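Local coordinates for putative thiol-disulfide isomerase or thioredoxin (Salmonella enterica subsp. enterica serovar Typhimurium, PDB 3L9V), which probably catalyses thiol-disulfide exchange, forming or rearranging disulfide bonds in other proteins, as a DsbA-like oxidoreductase built on the thioredoxin fold, at residues 37-42 with 50-55; 69-74 with 78-83; 84-89 with 104-109; 141-144 with 149-152; 147-150 with 156-159. One frame throughout, in Å; residues are numbered along the deposited sequence. Where two conformers were deposited one is given.

How the interactions relate
Interactions 1, 4 and 5 are buried contacts that reach the central sheet of one thioredoxin-type fold, whereas interactions 2 and 3, partly buried, belong to its helical part. The sheet contacts mix polar and apolar chemistry: a helix laid over the edge strand and held by a buried salt bridge, a loop closed by two tyrosines, and a hairpin completed by waters. Interactions 4 and 5 share V149 and Y150. Interactions 2 and 3 both use helix 80-93, and both are largely apolar, F107 packing against A70, L73 and I83. The two regions are tied together at K54, whose NZ pairs with E84 OE2 and whose O meets W71 NE1.

Interaction 1 of 5, residues 37-42 with 50-55; sequences GVDQAI and SRMVKY
D39 and K54 reach for one another from opposite directions and close a salt bridge, K54 NZ lying 2.7 Å from D39 OD2 and meeting that oxygen almost head-on along its C-O bond. The lysine gets there by a bend in its chain at chi3 (66°), the torsions on either side being extended. D39 OD1 faces M52, a selenomethionine, whose terminal methyl CE lies 3.4 Å from it. M52 swings CG anti to its backbone N (chi1 173°) and then runs straight out, crossing both D39 and I42 at about a right angle. Its selenium meets the CG2 branch of I42, with SE and CG2 3.8 Å apart. The charged pair thus lies beside an apolar contact; D39, K54 and I42 are buried and M52 partly so. K54 NZ also forms a salt bridge with a second carboxylate, that of E84, and the lysine makes a cation-pi contact with F22, while E20 OE1, a like charge, is close to D39 OD1. The K54 side chain lies near the presumed CxxC of the thioredoxin-type fold without touching it. Helix 38-42 runs over strand 52-55 at 147°, with strand 18-22 alongside as the parallel neighbour in the sheet, helix 27-35 beside D39 and helix 167-182 against I42.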
# COMPACT_ATOMS: atom_id res chain seq x y z
N GLY A 37 -0.44 -10.44 -8.88
CA GLY A 37 -1.54 -10.89 -8.05
C GLY A 37 -1.16 -11.33 -6.64
O GLY A 37 -1.84 -12.17 -6.06
N VAL A 38 -0.06 -10.80 -6.12
CA VAL A 38 0.38 -11.12 -4.76
C VAL A 38 -0.57 -10.48 -3.72
O VAL A 38 -1.02 -11.16 -2.81
CB VAL A 38 1.84 -10.69 -4.52
CG1 VAL A 38 2.23 -10.81 -3.06
CG2 VAL A 38 2.79 -11.52 -5.40
N ASP A 39 -0.90 -9.20 -3.88
CA ASP A 39 -1.89 -8.57 -3.00
C ASP A 39 -3.19 -9.39 -2.97
O ASP A 39 -3.76 -9.68 -1.91
CB ASP A 39 -2.17 -7.12 -3.41
CG ASP A 39 -1.10 -6.14 -2.95
OD1 ASP A 39 -0.09 -6.58 -2.35
OD2 ASP A 39 -1.26 -4.92 -3.17
N GLN A 40 -3.65 -9.80 -4.14
CA GLN A 40 -4.90 -10.55 -4.23
C GLN A 40 -4.78 -11.93 -3.57
O GLN A 40 -5.68 -12.35 -2.85
CB GLN A 40 -5.33 -10.68 -5.69
CG GLN A 40 -6.46 -11.62 -5.96
CD GLN A 40 -6.61 -11.91 -7.46
OE1 GLN A 40 -6.29 -11.07 -8.30
NE2 GLN A 40 -7.08 -13.12 -7.79
N ALA A 41 -3.67 -12.62 -3.80
CA ALA A 41 -3.44 -13.92 -3.16
C ALA A 41 -3.42 -13.78 -1.63
O ALA A 41 -3.86 -14.67 -0.91
CB ALA A 41 -2.15 -14.56 -3.69
N ILE A 42 -2.89 -12.67 -1.14
CA ILE A 42 -2.89 -12.39 0.29
C ILE A 42 -4.32 -12.14 0.79
O ILE A 42 -4.73 -12.69 1.81
CB ILE A 42 -1.95 -11.20 0.63
CG1 ILE A 42 -0.48 -11.63 0.52
CG2 ILE A 42 -2.20 -10.67 2.03
CD1 ILE A 42 0.49 -10.47 0.73
N SER A 50 -10.84 -10.42 9.32
CA SER A 50 -9.54 -9.75 9.19
C SER A 50 -9.47 -8.85 7.95
O SER A 50 -10.20 -9.05 6.98
CB SER A 50 -8.42 -10.80 9.07
OG SER A 50 -8.23 -11.53 10.27
N ARG A 51 -8.57 -7.87 7.98
CA ARG A 51 -8.43 -6.96 6.85
C ARG A 51 -6.98 -6.75 6.43
O ARG A 51 -6.06 -6.91 7.23
CB ARG A 51 -9.12 -5.62 7.15
CG ARG A 51 -8.47 -4.78 8.26
CD ARG A 51 -9.43 -3.67 8.71
NE ARG A 51 -8.84 -2.69 9.64
CZ ARG A 51 -8.48 -2.95 10.89
NH1 ARG A 51 -8.61 -4.18 11.38
NH2 ARG A 51 -7.97 -1.99 11.66
N MSE A 52 -6.80 -6.39 5.16
CA MSE A 52 -5.51 -5.95 4.67
C MSE A 52 -5.67 -4.48 4.39
O MSE A 52 -6.60 -4.08 3.69
CB MSE A 52 -5.15 -6.65 3.35
CG MSE A 52 -3.87 -6.10 2.71
SE MSE A 52 -3.37 -7.15 1.14
CE MSE A 52 -1.61 -6.50 0.74
N VAL A 53 -4.74 -3.68 4.91
CA VAL A 53 -4.72 -2.25 4.71
C VAL A 53 -3.38 -1.83 4.11
O VAL A 53 -2.33 -2.36 4.51
CB VAL A 53 -4.91 -1.52 6.05
CG1 VAL A 53 -5.02 -0.04 5.83
CG2 VAL A 53 -6.18 -2.04 6.75
N LYS A 54 -3.41 -0.89 3.16
CA LYS A 54 -2.19 -0.38 2.54
C LYS A 54 -1.95 1.07 2.87
O LYS A 54 -2.85 1.93 2.83
CB LYS A 54 -2.21 -0.58 1.01
CG LYS A 54 -2.47 -2.00 0.60
CD LYS A 54 -2.28 -2.19 -0.90
CE LYS A 54 -0.84 -1.97 -1.30
NZ LYS A 54 -0.54 -2.31 -2.73
N TYR A 55 -0.70 1.35 3.17
CA TYR A 55 -0.28 2.68 3.49
C TYR A 55 0.82 3.09 2.55
O TYR A 55 1.75 2.33 2.33
CB TYR A 55 0.27 2.73 4.91
CG TYR A 55 -0.70 2.30 5.99
CD1 TYR A 55 -1.96 2.90 6.10
CD2 TYR A 55 -0.34 1.35 6.93
CE1 TYR A 55 -2.84 2.54 7.11
CE2 TYR A 55 -1.21 0.98 7.96
CZ TYR A 55 -2.45 1.58 8.04
OH TYR A 55 -3.31 1.20 9.03

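Interaction 2 of 5, residues 69-74 with 78-83; sequences RAWALA and KETDVI
The indole of W71 presents a face to T80, whose methyl CG2 hangs 4.0 Å from the centroid of the six-membered ring in a CH-pi contact, 24° off the normal. The nearest approach belongs to the neighbouring carbon, T80 CB lying 3.5 Å from W71 CH2. Torsion explains the pose: T80 holds CG2 anti to its carbonyl carbon, while the first torsion of W71 (chi1 -171°) swings the indole out across the threonine at about a right angle. The same face is shared by A74, whose CB sits above the rim. I83 packs beside them, its CG1 3.7 Å from A74 CB and its CG2 3.9 Å from W71 CE3; CG1 rests on the alanine, while CG2 touches both A74 CB and the indole.

What sets these groups so close is the chain reversal that joins the helices. K78 leaves helical geometry with positive phi, 64°, and makes a Schellman motif; its characteristic long bond runs from E79 N to A74 O, 2.9 Å and nearly straight. E79 in turn stands at the N-cap position of the next helix, so that one turn ends the first helix and starts the second. Farther out, the indole is fixed by a hydrogen bond from W71 NE1 to K54 O on strand 52-56 and by an edge-to-face meeting with F22. Helix 125-140 packs against W71 through Q134, and helix 100-111 closes over I83 through F107 and T111.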
# COMPACT_ATOMS: atom_id res chain seq x y z
N ARG A 69 -0.62 11.95 0.46
CA ARG A 69 -1.80 12.74 0.80
C ARG A 69 -2.94 12.34 -0.11
O ARG A 69 -4.07 12.24 0.34
CB ARG A 69 -1.50 14.25 0.68
CG ARG A 69 -2.70 15.20 1.02
CD ARG A 69 -2.21 16.65 1.22
NE ARG A 69 -1.54 16.81 2.50
CZ ARG A 69 -2.17 17.03 3.65
NH1 ARG A 69 -3.49 17.16 3.67
NH2 ARG A 69 -1.49 17.14 4.79
N ALA A 70 -2.65 12.08 -1.38
CA ALA A 70 -3.67 11.64 -2.32
C ALA A 70 -4.23 10.30 -1.87
O ALA A 70 -5.45 10.08 -1.90
CB ALA A 70 -3.09 11.53 -3.74
N TRP A 71 -3.34 9.40 -1.42
CA TRP A 71 -3.77 8.12 -0.87
C TRP A 71 -4.59 8.28 0.43
O TRP A 71 -5.55 7.56 0.66
CB TRP A 71 -2.54 7.25 -0.59
CG TRP A 71 -2.89 5.85 -0.24
CD1 TRP A 71 -2.79 5.26 1.00
CD2 TRP A 71 -3.40 4.84 -1.13
NE1 TRP A 71 -3.23 3.95 0.93
CE2 TRP A 71 -3.59 3.66 -0.36
CE3 TRP A 71 -3.73 4.82 -2.49
CZ2 TRP A 71 -4.07 2.47 -0.92
CZ3 TRP A 71 -4.22 3.65 -3.05
CH2 TRP A 71 -4.39 2.48 -2.26
N ALA A 72 -4.16 9.18 1.28
CA ALA A 72 -4.92 9.51 2.49
C ALA A 72 -6.35 9.89 2.07
O ALA A 72 -7.33 9.50 2.71
CB ALA A 72 -4.23 10.65 3.24
N LEU A 73 -6.48 10.61 0.96
CA LEU A 73 -7.80 11.06 0.51
C LEU A 73 -8.61 9.86 0.03
O LEU A 73 -9.76 9.67 0.43
CB LEU A 73 -7.69 12.15 -0.58
CG LEU A 73 -9.04 12.63 -1.10
CD1 LEU A 73 -9.88 13.25 0.04
CD2 LEU A 73 -8.82 13.64 -2.25
N ALA A 74 -7.99 9.05 -0.83
CA ALA A 74 -8.55 7.77 -1.22
C ALA A 74 -9.07 6.95 -0.02
O ALA A 74 -10.17 6.42 -0.04
CB ALA A 74 -7.50 6.94 -1.97
N LYS A 78 -12.82 5.90 0.74
CA LYS A 78 -13.09 4.49 0.45
C LYS A 78 -12.95 4.20 -1.02
O LYS A 78 -13.73 3.41 -1.58
CB LYS A 78 -14.49 4.10 0.94
CG LYS A 78 -14.64 4.28 2.45
CD LYS A 78 -16.02 3.90 2.95
CE LYS A 78 -16.11 4.12 4.45
NZ LYS A 78 -17.51 4.02 4.96
N GLU A 79 -11.96 4.83 -1.63
CA GLU A 79 -11.71 4.70 -3.06
C GLU A 79 -10.31 4.14 -3.35
O GLU A 79 -9.76 4.36 -4.42
CB GLU A 79 -11.85 6.07 -3.74
CG GLU A 79 -13.24 6.70 -3.62
CD GLU A 79 -14.17 6.21 -4.70
OE1 GLU A 79 -14.08 5.02 -5.09
OE2 GLU A 79 -14.99 7.02 -5.19
N THR A 80 -9.74 3.42 -2.41
CA THR A 80 -8.37 2.90 -2.65
C THR A 80 -8.29 1.96 -3.86
O THR A 80 -7.33 2.03 -4.64
CB THR A 80 -7.79 2.21 -1.43
OG1 THR A 80 -8.66 1.16 -1.05
CG2 THR A 80 -7.63 3.19 -0.28
N ASP A 81 -9.29 1.12 -4.05
CA ASP A 81 -9.28 0.23 -5.22
C ASP A 81 -9.07 0.95 -6.56
O ASP A 81 -8.11 0.66 -7.27
CB ASP A 81 -10.51 -0.70 -5.24
CG ASP A 81 -11.86 0.05 -5.25
OD1 ASP A 81 -12.90 -0.64 -5.23
OD2 ASP A 81 -11.89 1.30 -5.28
N VAL A 82 -9.93 1.91 -6.91
CA VAL A 82 -9.75 2.61 -8.19
C VAL A 82 -8.52 3.49 -8.19
O VAL A 82 -7.84 3.65 -9.21
CB VAL A 82 -11.00 3.45 -8.59
CG1 VAL A 82 -12.18 2.56 -8.78
CG2 VAL A 82 -11.30 4.52 -7.53
N ILE A 83 -8.21 4.09 -7.04
CA ILE A 83 -7.06 4.98 -6.97
C ILE A 83 -5.75 4.20 -7.17
O ILE A 83 -4.82 4.68 -7.81
CB ILE A 83 -7.04 5.76 -5.64
CG1 ILE A 83 -8.19 6.79 -5.65
CG2 ILE A 83 -5.73 6.47 -5.45
CD1 ILE A 83 -8.11 7.72 -6.87

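Interaction 3 of 5, residues 84-89 with 104-109; sequences EKAFFT and RRVFMS
V106 is the bump of this helix pair: its CG1 methyl drops into the hollow between A86 and F87 on the opposing helix. The floor is the small side chain of A86, with CB 3.7 Å from V106 CG1, and one wall is the F87 ring. Against that wall the same methyl makes a CH-pi contact, V106 CG1 standing 4.1 Å from the ring centroid and over the face, 28° off the normal. V106 turns this branch anti to its backbone N (chi1 168°), which points it at the partner helix, and V106 CB follows at 3.8 Å from F87 CE1. Because A86 is so short, the backbones draw together here, the CA atoms of A86 and V106 being 6.7 Å apart.

This packing of a valine on an alanine and a phenylalanine joins two neighbouring helices of the helical region that DsbA-like proteins carry in addition to their thioredoxin core. The axes of 84-89 and 104-109 approach to 9.5 Å and run in largely opposite senses, at 140°. Beyond the valine the far end of the F87 ring reaches F107, where F87 CZ lies 4.2 Å from F107 CB; the two aromatic side chains cross obliquely. Neither ring serves this contact alone. F87 also packs on L67 of helix 64-77 and meets the ring of F24, while F107 presses on L73 and M77 of the same helix 64-77 and turns against the Y118 ring edge-to-face.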
# COMPACT_ATOMS: atom_id res chain seq x y z
N GLU A 84 -5.68 2.98 -6.64
CA GLU A 84 -4.43 2.22 -6.70
C GLU A 84 -4.11 1.86 -8.15
O GLU A 84 -3.00 2.06 -8.62
CB GLU A 84 -4.51 0.96 -5.83
CG GLU A 84 -3.17 0.26 -5.67
CD GLU A 84 -3.21 -0.94 -4.71
OE1 GLU A 84 -4.30 -1.30 -4.20
OE2 GLU A 84 -2.14 -1.52 -4.47
N LYS A 85 -5.11 1.34 -8.83
CA LYS A 85 -5.03 1.00 -10.24
C LYS A 85 -4.70 2.24 -11.06
O LYS A 85 -3.82 2.20 -11.92
CB LYS A 85 -6.37 0.41 -10.69
CG LYS A 85 -6.27 -0.36 -12.00
CD LYS A 85 -7.48 -1.24 -12.24
NZ LYS A 85 -8.65 -2.60 -14.02
N ALA A 86 -5.36 3.36 -10.76
CA ALA A 86 -5.12 4.59 -11.52
C ALA A 86 -3.69 5.15 -11.40
O ALA A 86 -3.09 5.56 -12.40
CB ALA A 86 -6.14 5.66 -11.16
N PHE A 87 -3.14 5.17 -10.18
CA PHE A 87 -1.81 5.74 -9.99
C PHE A 87 -0.66 4.83 -10.48
O PHE A 87 0.39 5.32 -10.88
CB PHE A 87 -1.60 6.16 -8.54
CG PHE A 87 -2.21 7.51 -8.20
CD1 PHE A 87 -1.86 8.64 -8.91
CD2 PHE A 87 -3.11 7.63 -7.17
CE1 PHE A 87 -2.41 9.88 -8.58
CE2 PHE A 87 -3.68 8.86 -6.86
CZ PHE A 87 -3.34 9.98 -7.57
N PHE A 88 -0.87 3.51 -10.43
CA PHE A 88 0.14 2.61 -10.98
C PHE A 88 0.14 2.68 -12.51
O PHE A 88 1.18 2.67 -13.13
CB PHE A 88 -0.07 1.19 -10.49
CG PHE A 88 0.62 0.91 -9.16
CD1 PHE A 88 1.92 1.27 -8.97
CD2 PHE A 88 -0.06 0.27 -8.13
CE1 PHE A 88 2.56 1.01 -7.75
CE2 PHE A 88 0.56 0.01 -6.92
CZ PHE A 88 1.87 0.38 -6.73
N THR A 89 -1.04 2.75 -13.11
CA THR A 89 -1.15 2.97 -14.55
C THR A 89 -0.49 4.28 -14.93
O THR A 89 0.39 4.31 -15.80
CB THR A 89 -2.60 2.97 -14.98
OG1 THR A 89 -3.18 1.72 -14.61
CG2 THR A 89 -2.72 3.15 -16.50
N ARG A 104 -3.56 15.24 -8.93
CA ARG A 104 -4.97 15.62 -8.82
C ARG A 104 -5.77 15.19 -10.05
O ARG A 104 -6.91 14.75 -9.95
CB ARG A 104 -5.10 17.14 -8.60
CG ARG A 104 -6.51 17.70 -8.91
CD ARG A 104 -6.62 19.16 -8.54
NE ARG A 104 -5.75 19.94 -9.41
CZ ARG A 104 -5.28 21.14 -9.11
NH1 ARG A 104 -5.61 21.71 -7.96
NH2 ARG A 104 -4.47 21.75 -9.96
N ARG A 105 -5.17 15.36 -11.22
CA ARG A 105 -5.84 15.00 -12.46
C ARG A 105 -6.16 13.50 -12.50
O ARG A 105 -7.29 13.11 -12.80
CB ARG A 105 -4.97 15.44 -13.66
CG ARG A 105 -5.60 15.22 -15.02
CD ARG A 105 -4.65 15.68 -16.13
NE ARG A 105 -3.27 15.21 -15.94
CZ ARG A 105 -2.85 13.97 -16.18
NH1 ARG A 105 -3.69 13.05 -16.63
NH2 ARG A 105 -1.59 13.65 -15.97
N VAL A 106 -5.18 12.66 -12.16
CA VAL A 106 -5.44 11.22 -12.15
C VAL A 106 -6.48 10.86 -11.06
O VAL A 106 -7.28 9.95 -11.24
CB VAL A 106 -4.14 10.41 -11.91
CG1 VAL A 106 -4.48 8.96 -11.60
CG2 VAL A 106 -3.18 10.53 -13.11
N PHE A 107 -6.45 11.54 -9.91
CA PHE A 107 -7.38 11.19 -8.83
C PHE A 107 -8.80 11.50 -9.30
O PHE A 107 -9.71 10.68 -9.16
CB PHE A 107 -7.04 11.96 -7.56
CG PHE A 107 -7.79 11.49 -6.33
CD1 PHE A 107 -9.13 11.78 -6.16
CD2 PHE A 107 -7.12 10.80 -5.33
CE1 PHE A 107 -9.82 11.36 -5.03
CE2 PHE A 107 -7.79 10.37 -4.19
CZ PHE A 107 -9.15 10.64 -4.03
N MSE A 108 -8.98 12.70 -9.87
CA MSE A 108 -10.30 13.14 -10.37
C MSE A 108 -10.83 12.24 -11.46
O MSE A 108 -12.01 11.92 -11.49
CB MSE A 108 -10.21 14.57 -10.92
CG MSE A 108 -10.05 15.59 -9.84
SE MSE A 108 -9.70 17.31 -10.65
CE MSE A 108 -11.26 17.27 -11.87
N SER A 109 -9.96 11.83 -12.37
CA SER A 109 -10.37 10.96 -13.46
C SER A 109 -10.81 9.58 -12.96
O SER A 109 -11.71 8.97 -13.50
CB SER A 109 -9.24 10.81 -14.47
OG SER A 109 -9.60 9.89 -15.48

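Interaction 4 of 5, residues 141-144 with 149-152; sequences YGVR and VYVR
Y150 receives Y141 over one face of its ring, while the strand residue before it, V149, turns its side chain to strand 18-22 instead. Y141 CD2 stands 3.5 Å from Y150 CG, above the plane and toward the rim, and Y141 CB lies over the same ring, 4.2 Å from the Y150 centroid. The ring planes are inclined at 51° with centroids 4.9 Å apart, an oblique aromatic pair. Y150 holds CG anti to its carbonyl carbon (chi1 -61°), which lays the ring beside Y141 and brings OH next to V143, 3.6 Å from V143 CG2. The hydroxyl is then joined to G142 by a single water; that water lies in the plane of the Y150 ring, 2.7 Å from Y150 OH, and donates to G142 O at 2.9 Å.

The loop follows a Schellman motif in which G142, with positive phi, ends helix 125-140; Y150 thus packs on the connection from that helix into strand 148-151 of the thioredoxin-like sheet. Next along the strand, V151 points its side chain away from the loop, into helix 167-182, and R152, just past the strand, gives NH2 to L181 O of that helix.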
# COMPACT_ATOMS: atom_id res chain seq x y z
N TYR A 141 6.10 0.79 12.81
CA TYR A 141 6.36 -0.50 12.21
C TYR A 141 7.84 -0.65 11.89
O TYR A 141 8.28 -1.71 11.48
CB TYR A 141 5.55 -0.70 10.92
CG TYR A 141 4.13 -1.15 11.15
CD1 TYR A 141 3.12 -0.23 11.33
CD2 TYR A 141 3.81 -2.50 11.20
CE1 TYR A 141 1.84 -0.62 11.55
CE2 TYR A 141 2.51 -2.91 11.42
CZ TYR A 141 1.53 -1.95 11.60
OH TYR A 141 0.23 -2.31 11.81
N GLY A 142 8.59 0.43 12.04
CA GLY A 142 10.02 0.40 11.74
C GLY A 142 10.29 0.20 10.26
O GLY A 142 11.23 -0.50 9.89
N VAL A 143 9.49 0.83 9.40
CA VAL A 143 9.59 0.57 7.96
C VAL A 143 10.91 1.02 7.37
O VAL A 143 11.40 2.10 7.69
CB VAL A 143 8.45 1.25 7.18
CG1 VAL A 143 8.57 0.96 5.68
CG2 VAL A 143 7.13 0.74 7.70
N ARG A 144 11.49 0.21 6.49
CA ARG A 144 12.80 0.52 5.91
C ARG A 144 12.77 0.63 4.39
O ARG A 144 13.75 1.03 3.76
CB ARG A 144 13.81 -0.56 6.32
CG ARG A 144 14.10 -0.62 7.81
CD ARG A 144 15.20 -1.61 8.15
NE ARG A 144 14.68 -2.97 8.29
CZ ARG A 144 14.87 -3.94 7.41
NH1 ARG A 144 15.59 -3.72 6.32
NH2 ARG A 144 14.35 -5.15 7.63
N VAL A 149 5.43 -5.79 4.00
CA VAL A 149 4.22 -6.46 4.44
C VAL A 149 4.38 -6.92 5.90
O VAL A 149 5.37 -7.55 6.24
CB VAL A 149 3.96 -7.68 3.60
CG1 VAL A 149 2.73 -8.44 4.13
CG2 VAL A 149 3.79 -7.28 2.11
N TYR A 150 3.42 -6.58 6.74
CA TYR A 150 3.44 -6.96 8.17
C TYR A 150 2.18 -7.73 8.51
O TYR A 150 1.08 -7.34 8.10
CB TYR A 150 3.51 -5.73 9.06
CG TYR A 150 4.74 -4.91 8.82
CD1 TYR A 150 4.75 -3.91 7.85
CD2 TYR A 150 5.91 -5.16 9.54
CE1 TYR A 150 5.88 -3.17 7.61
CE2 TYR A 150 7.04 -4.44 9.30
CZ TYR A 150 7.03 -3.44 8.33
OH TYR A 150 8.16 -2.70 8.09
N VAL A 151 2.34 -8.81 9.25
CA VAL A 151 1.22 -9.66 9.62
C VAL A 151 0.93 -9.50 11.13
O VAL A 151 1.85 -9.49 11.94
CB VAL A 151 1.49 -11.11 9.24
CG1 VAL A 151 0.26 -11.98 9.52
CG2 VAL A 151 1.89 -11.21 7.75
N ARG A 152 -0.35 -9.30 11.46
CA ARG A 152 -0.83 -9.09 12.84
C ARG A 152 0.00 -8.15 13.70
O ARG A 152 0.10 -8.31 14.92
CB ARG A 152 -1.02 -10.43 13.54
CG ARG A 152 -2.14 -11.26 12.92
CD ARG A 152 -1.95 -12.77 13.06
NE ARG A 152 -2.16 -13.25 14.42
CZ ARG A 152 -1.95 -14.51 14.81
NH1 ARG A 152 -2.17 -14.86 16.07
NH2 ARG A 152 -1.54 -15.43 13.93
O HOH W 1 10.70 -3.16 8.89

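Interaction 5 of 5, residues 147-150 with 156-159; sequences PSVY and HINN
P147 O is held by two donors, the amide of N159 and a water. N159 ND2 approaches it at 2.7 Å with an N-H...O angle of 161°, and the acceptor lies practically in the plane of the asparagine amide. The water also donates to S148 OG and sits 2.8 Å from H156 NE2, in the plane of the imidazole at its edge. Neither S148 nor H156 relies on this water alone: S148 OG bonds to G145 O, and H156 ND1 to E6 OE1 on the neighbouring strand 5-7.

Farther along, I157 N gives a straight bond to V149 O, 2.9 Å long, and H156 CA offers the same oxygen a weaker C-H contact. The return bond is replaced by a second water, which accepts from V149 N and donates to both I157 O and N159 OD1; that OD1 also bonds to Y174 OH. These are the strands of a beta hairpin, 148-151 with 155-157, in which Y150 and H156 form an antiparallel non-hydrogen-bonded pair. P147 follows a cis peptide bond, as the cis-proline of thioredoxin-type folds does, and its ring packs on C26 and C29 of the presumed CxxC. H156 has its ring carried across by chi1 176° and nearly parallel to that of Y150, planes at 24°, but slid so far that they barely overlap. On the other face of the sheet V149 and I157 lie side by side, CG1 to CG1 at 3.9 Å, under Y174 of helix 167-182.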
# COMPACT_ATOMS: atom_id res chain seq x y z
N PRO A 147 8.01 -2.93 -1.16
CA PRO A 147 6.84 -3.09 -0.29
C PRO A 147 7.25 -3.70 1.06
O PRO A 147 8.17 -4.50 1.10
CB PRO A 147 6.03 -4.14 -1.05
CG PRO A 147 7.09 -4.94 -1.74
CD PRO A 147 8.02 -3.92 -2.25
N SER A 148 6.60 -3.32 2.15
CA SER A 148 6.87 -3.96 3.43
C SER A 148 5.56 -4.46 3.96
O SER A 148 4.67 -3.66 4.28
CB SER A 148 7.48 -2.97 4.43
OG SER A 148 8.85 -2.75 4.20
N VAL A 149 5.43 -5.79 4.00
CA VAL A 149 4.22 -6.46 4.44
C VAL A 149 4.38 -6.92 5.90
O VAL A 149 5.37 -7.55 6.24
CB VAL A 149 3.96 -7.68 3.60
CG1 VAL A 149 2.73 -8.44 4.13
CG2 VAL A 149 3.79 -7.28 2.11
N TYR A 150 3.42 -6.58 6.74
CA TYR A 150 3.44 -6.96 8.17
C TYR A 150 2.18 -7.73 8.51
O TYR A 150 1.08 -7.34 8.10
CB TYR A 150 3.51 -5.73 9.06
CG TYR A 150 4.74 -4.91 8.82
CD1 TYR A 150 4.75 -3.91 7.85
CD2 TYR A 150 5.91 -5.16 9.54
CE1 TYR A 150 5.88 -3.17 7.61
CE2 TYR A 150 7.04 -4.44 9.30
CZ TYR A 150 7.03 -3.44 8.33
OH TYR A 150 8.16 -2.70 8.09
N HIS A 156 7.26 -9.12 10.04
CA HIS A 156 7.64 -8.46 8.79
C HIS A 156 8.09 -9.52 7.78
O HIS A 156 9.02 -10.28 8.03
CB HIS A 156 8.77 -7.46 9.02
CG HIS A 156 9.28 -6.81 7.76
ND1 HIS A 156 10.63 -6.66 7.50
CD2 HIS A 156 8.64 -6.29 6.70
CE1 HIS A 156 10.79 -6.06 6.34
NE2 HIS A 156 9.59 -5.83 5.82
N ILE A 157 7.40 -9.61 6.65
CA ILE A 157 7.76 -10.61 5.66
C ILE A 157 9.09 -10.20 5.02
O ILE A 157 9.32 -9.04 4.74
CB ILE A 157 6.65 -10.79 4.60
CG1 ILE A 157 5.31 -11.18 5.27
CG2 ILE A 157 7.09 -11.82 3.53
CD1 ILE A 157 5.29 -12.61 5.94
N ASN A 158 10.00 -11.17 4.83
CA ASN A 158 11.26 -10.88 4.17
C ASN A 158 11.15 -11.09 2.65
O ASN A 158 11.28 -12.21 2.18
CB ASN A 158 12.39 -11.75 4.75
CG ASN A 158 13.76 -11.43 4.14
OD1 ASN A 158 13.84 -10.66 3.19
ND2 ASN A 158 14.82 -12.01 4.69
N ASN A 159 10.92 -10.02 1.88
CA ASN A 159 10.71 -10.18 0.43
C ASN A 159 11.90 -10.93 -0.21
O ASN A 159 11.77 -11.62 -1.22
CB ASN A 159 10.62 -8.82 -0.26
CG ASN A 159 9.49 -7.93 0.29
OD1 ASN A 159 8.47 -8.43 0.77
ND2 ASN A 159 9.68 -6.62 0.22
O HOH W 2 10.17 -5.03 3.15
O HOH W 3 7.75 -7.34 3.22